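Local structure of alpha-1,2-mannosidase (Bacteroides thetaiotaomicron, 2WW2) at residues A[27-32]-A[40-45]. The protein is a calcium-dependent family GH92 mannosidase of a gut symbiont that hydrolyses alpha-mannosides with inversion of configuration, probably acting on alpha-1,2 linkages. Numbering follows the deposited sequence.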
loop_
_atom_site.group_PDB
_atom_site.type_symbol
_atom_site.label_atom_id
_atom_site.label_comp_id
_atom_site.label_asym_id
_atom_site.label_seq_id
_atom_site.Cartn_x
_atom_site.Cartn_y
_atom_site.Cartn_z
ATOM N N ASN A 27 -22.245 -2.854 -15.823
ATOM C CA ASN A 27 -22.468 -3.645 -17.032
ATOM C C ASN A 27 -21.308 -3.538 -18.015
ATOM O O ASN A 27 -20.599 -2.552 -18.046
ATOM C CB ASN A 27 -23.735 -3.170 -17.759
ATOM C CG ASN A 27 -24.978 -3.975 -17.386
ATOM O OD1 ASN A 27 -24.905 -5.145 -16.949
ATOM N ND2 ASN A 27 -26.134 -3.351 -17.577
ATOM N N THR A 28 -21.144 -4.537 -18.864
ATOM C CA THR A 28 -20.068 -4.479 -19.843
ATOM C C THR A 28 -20.548 -4.790 -21.246
ATOM O O THR A 28 -19.718 -5.056 -22.120
ATOM C CB THR A 28 -18.905 -5.455 -19.500
ATOM O OG1 THR A 28 -19.382 -6.805 -19.553
ATOM C CG2 THR A 28 -18.312 -5.174 -18.090
ATOM N N TYR A 29 -21.857 -4.737 -21.499
ATOM C CA TYR A 29 -22.329 -5.179 -22.824
ATOM C C TYR A 29 -22.614 -4.047 -23.812
ATOM O O TYR A 29 -23.096 -2.988 -23.436
ATOM C CB TYR A 29 -23.521 -6.154 -22.732
ATOM C CG TYR A 29 -24.838 -5.604 -22.189
ATOM C CD1 TYR A 29 -25.776 -5.007 -23.034
ATOM C CD2 TYR A 29 -25.149 -5.713 -20.836
ATOM C CE1 TYR A 29 -27.016 -4.545 -22.542
ATOM C CE2 TYR A 29 -26.375 -5.255 -20.327
ATOM C CZ TYR A 29 -27.297 -4.676 -21.187
ATOM O OH TYR A 29 -28.509 -4.219 -20.701
ATOM N N PRO A 30 -22.326 -4.293 -25.100
ATOM C CA PRO A 30 -22.481 -3.235 -26.110
ATOM C C PRO A 30 -23.944 -3.094 -26.560
ATOM O O PRO A 30 -24.329 -3.598 -27.607
ATOM C CB PRO A 30 -21.593 -3.713 -27.262
ATOM C CG PRO A 30 -21.635 -5.254 -27.134
ATOM C CD PRO A 30 -21.738 -5.533 -25.640
ATOM N N ALA A 31 -24.759 -2.428 -25.753
ATOM C CA ALA A 31 -26.203 -2.376 -25.973
ATOM C C ALA A 31 -26.593 -1.743 -27.317
ATOM O O ALA A 31 -26.207 -0.604 -27.642
ATOM C CB ALA A 31 -26.863 -1.625 -24.835
ATOM N N VAL A 32 -27.371 -2.490 -28.085
ATOM C CA VAL A 32 -28.005 -1.978 -29.297
ATOM C C VAL A 32 -29.421 -1.541 -28.903
ATOM O O VAL A 32 -30.222 -2.339 -28.379
ATOM C CB VAL A 32 -28.068 -3.061 -30.367
ATOM C CG1 VAL A 32 -28.805 -2.545 -31.632
ATOM C CG2 VAL A 32 -26.649 -3.522 -30.716
ATOM N N PHE A 40 -33.570 -3.922 -25.022
ATOM C CA PHE A 40 -32.211 -3.749 -25.591
ATOM C C PHE A 40 -31.795 -5.044 -26.243
ATOM O O PHE A 40 -32.357 -6.109 -25.936
ATOM C CB PHE A 40 -31.157 -3.441 -24.534
ATOM C CG PHE A 40 -31.329 -2.107 -23.814
ATOM C CD1 PHE A 40 -32.191 -1.129 -24.302
ATOM C CD2 PHE A 40 -30.580 -1.845 -22.657
ATOM C CE1 PHE A 40 -32.341 0.102 -23.646
ATOM C CE2 PHE A 40 -30.709 -0.609 -21.974
ATOM C CZ PHE A 40 -31.588 0.354 -22.461
ATOM N N TRP A 41 -30.781 -4.969 -27.106
ATOM C CA TRP A 41 -30.245 -6.165 -27.760
ATOM C C TRP A 41 -28.732 -6.196 -27.553
ATOM O O TRP A 41 -28.089 -5.138 -27.503
ATOM C CB TRP A 41 -30.634 -6.203 -29.262
ATOM C CG TRP A 41 -32.100 -6.574 -29.401
ATOM C CD1 TRP A 41 -33.187 -5.738 -29.251
ATOM C CD2 TRP A 41 -32.626 -7.888 -29.612
ATOM N NE1 TRP A 41 -34.358 -6.475 -29.375
ATOM C CE2 TRP A 41 -34.035 -7.790 -29.590
ATOM C CE3 TRP A 41 -32.035 -9.145 -29.819
ATOM C CZ2 TRP A 41 -34.863 -8.896 -29.798
ATOM C CZ3 TRP A 41 -32.866 -10.244 -30.015
ATOM C CH2 TRP A 41 -34.256 -10.109 -30.003
ATOM N N SER A 42 -28.166 -7.394 -27.402
ATOM C CA SER A 42 -26.700 -7.521 -27.240
ATOM C C SER A 42 -26.203 -8.890 -27.686
ATOM O O SER A 42 -26.887 -9.882 -27.499
ATOM C CB SER A 42 -26.368 -7.364 -25.734
ATOM O OG SER A 42 -24.983 -7.562 -25.443
ATOM N N PRO A 43 -24.966 -8.956 -28.185
ATOM C CA PRO A 43 -24.287 -10.234 -28.297
ATOM C C PRO A 43 -24.115 -10.879 -26.922
ATOM O O PRO A 43 -23.992 -10.175 -25.884
ATOM C CB PRO A 43 -22.896 -9.857 -28.860
ATOM C CG PRO A 43 -22.707 -8.406 -28.428
ATOM C CD PRO A 43 -24.097 -7.820 -28.547
ATOM N N GLN A 44 -24.106 -12.203 -26.918
ATOM C CA GLN A 44 -23.947 -12.965 -25.675
ATOM C C GLN A 44 -22.792 -13.973 -25.819
ATOM O O GLN A 44 -22.810 -14.825 -26.721
ATOM C CB GLN A 44 -25.245 -13.706 -25.335
ATOM C CG GLN A 44 -25.100 -14.688 -24.153
ATOM C CD GLN A 44 -26.316 -15.593 -24.023
ATOM O OE1 GLN A 44 -27.303 -15.421 -24.742
ATOM N NE2 GLN A 44 -26.251 -16.558 -23.105
ATOM N N THR A 45 -21.798 -13.865 -24.941
ATOM C CA THR A 45 -20.717 -14.859 -24.879
ATOM C C THR A 45 -20.855 -15.763 -23.654
ATOM O O THR A 45 -20.402 -16.914 -23.669
ATOM C CB THR A 45 -19.312 -14.197 -24.842
ATOM O OG1 THR A 45 -19.185 -13.401 -23.666
ATOM C CG2 THR A 45 -19.125 -13.286 -26.032
#
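Val-32 and Trp-41 form a single antiparallel bridge, a hydrogen-bonded pair in which Val-32 N donates to Trp-41 O at 2.8 Å, nearly straight at 170°, and Trp-41 N returns a bond to Val-32 O at 3.0 Å. Before this bridge the loop 27-32 turns off the strand's course: Pro-30 is the centre of an inverse gamma turn, a bend that proline's restricted phi suits, closed by a weak bond from Ala-31 N to Tyr-29 O. Pro-30 and Pro-43 point their CG corners at each other, 3.6 Å apart, two compact apolar rings that can meet closely with no polar group to satisfy. Ser-42 puts its small polar side chain against Tyr-29, its OG 3.4 Å from Tyr-29 CB. With OG anti to the backbone N (chi1 176°), the hydroxyl also donates to Pro-43 O at 2.8 Å, which holds the hydroxyl's rotation and gives the Pro-43 carbonyl a donor. Replacing Ser-42 by alanine removes the hydroxyl and would probably leave that carbonyl without this donor and a gap against Tyr-29 CB. Tyr-29 and Phe-40 cross at about a right angle, and the phenol OH meets the edge of the Phe-40 ring in its plane, 3.7 Å from CD2; the same OH is hydrogen-bonded to Gln-69 O, so tyrosine serves both an apolar neighbour and a backbone carbonyl. Ala-31, small enough to fit beside this pair, brings CB to 4.3 Å from Phe-40 CD2. All of this lies buried in the N-terminal family region: strand 40-44 pairs antiparallel with strand 60-67, Val-32 and Trp-41 pack on Ala-126 of strand 121-126, and Ala-31 O accepts a bond from Tyr-292 of helix 281-294, linking the loop to the catalytic family region.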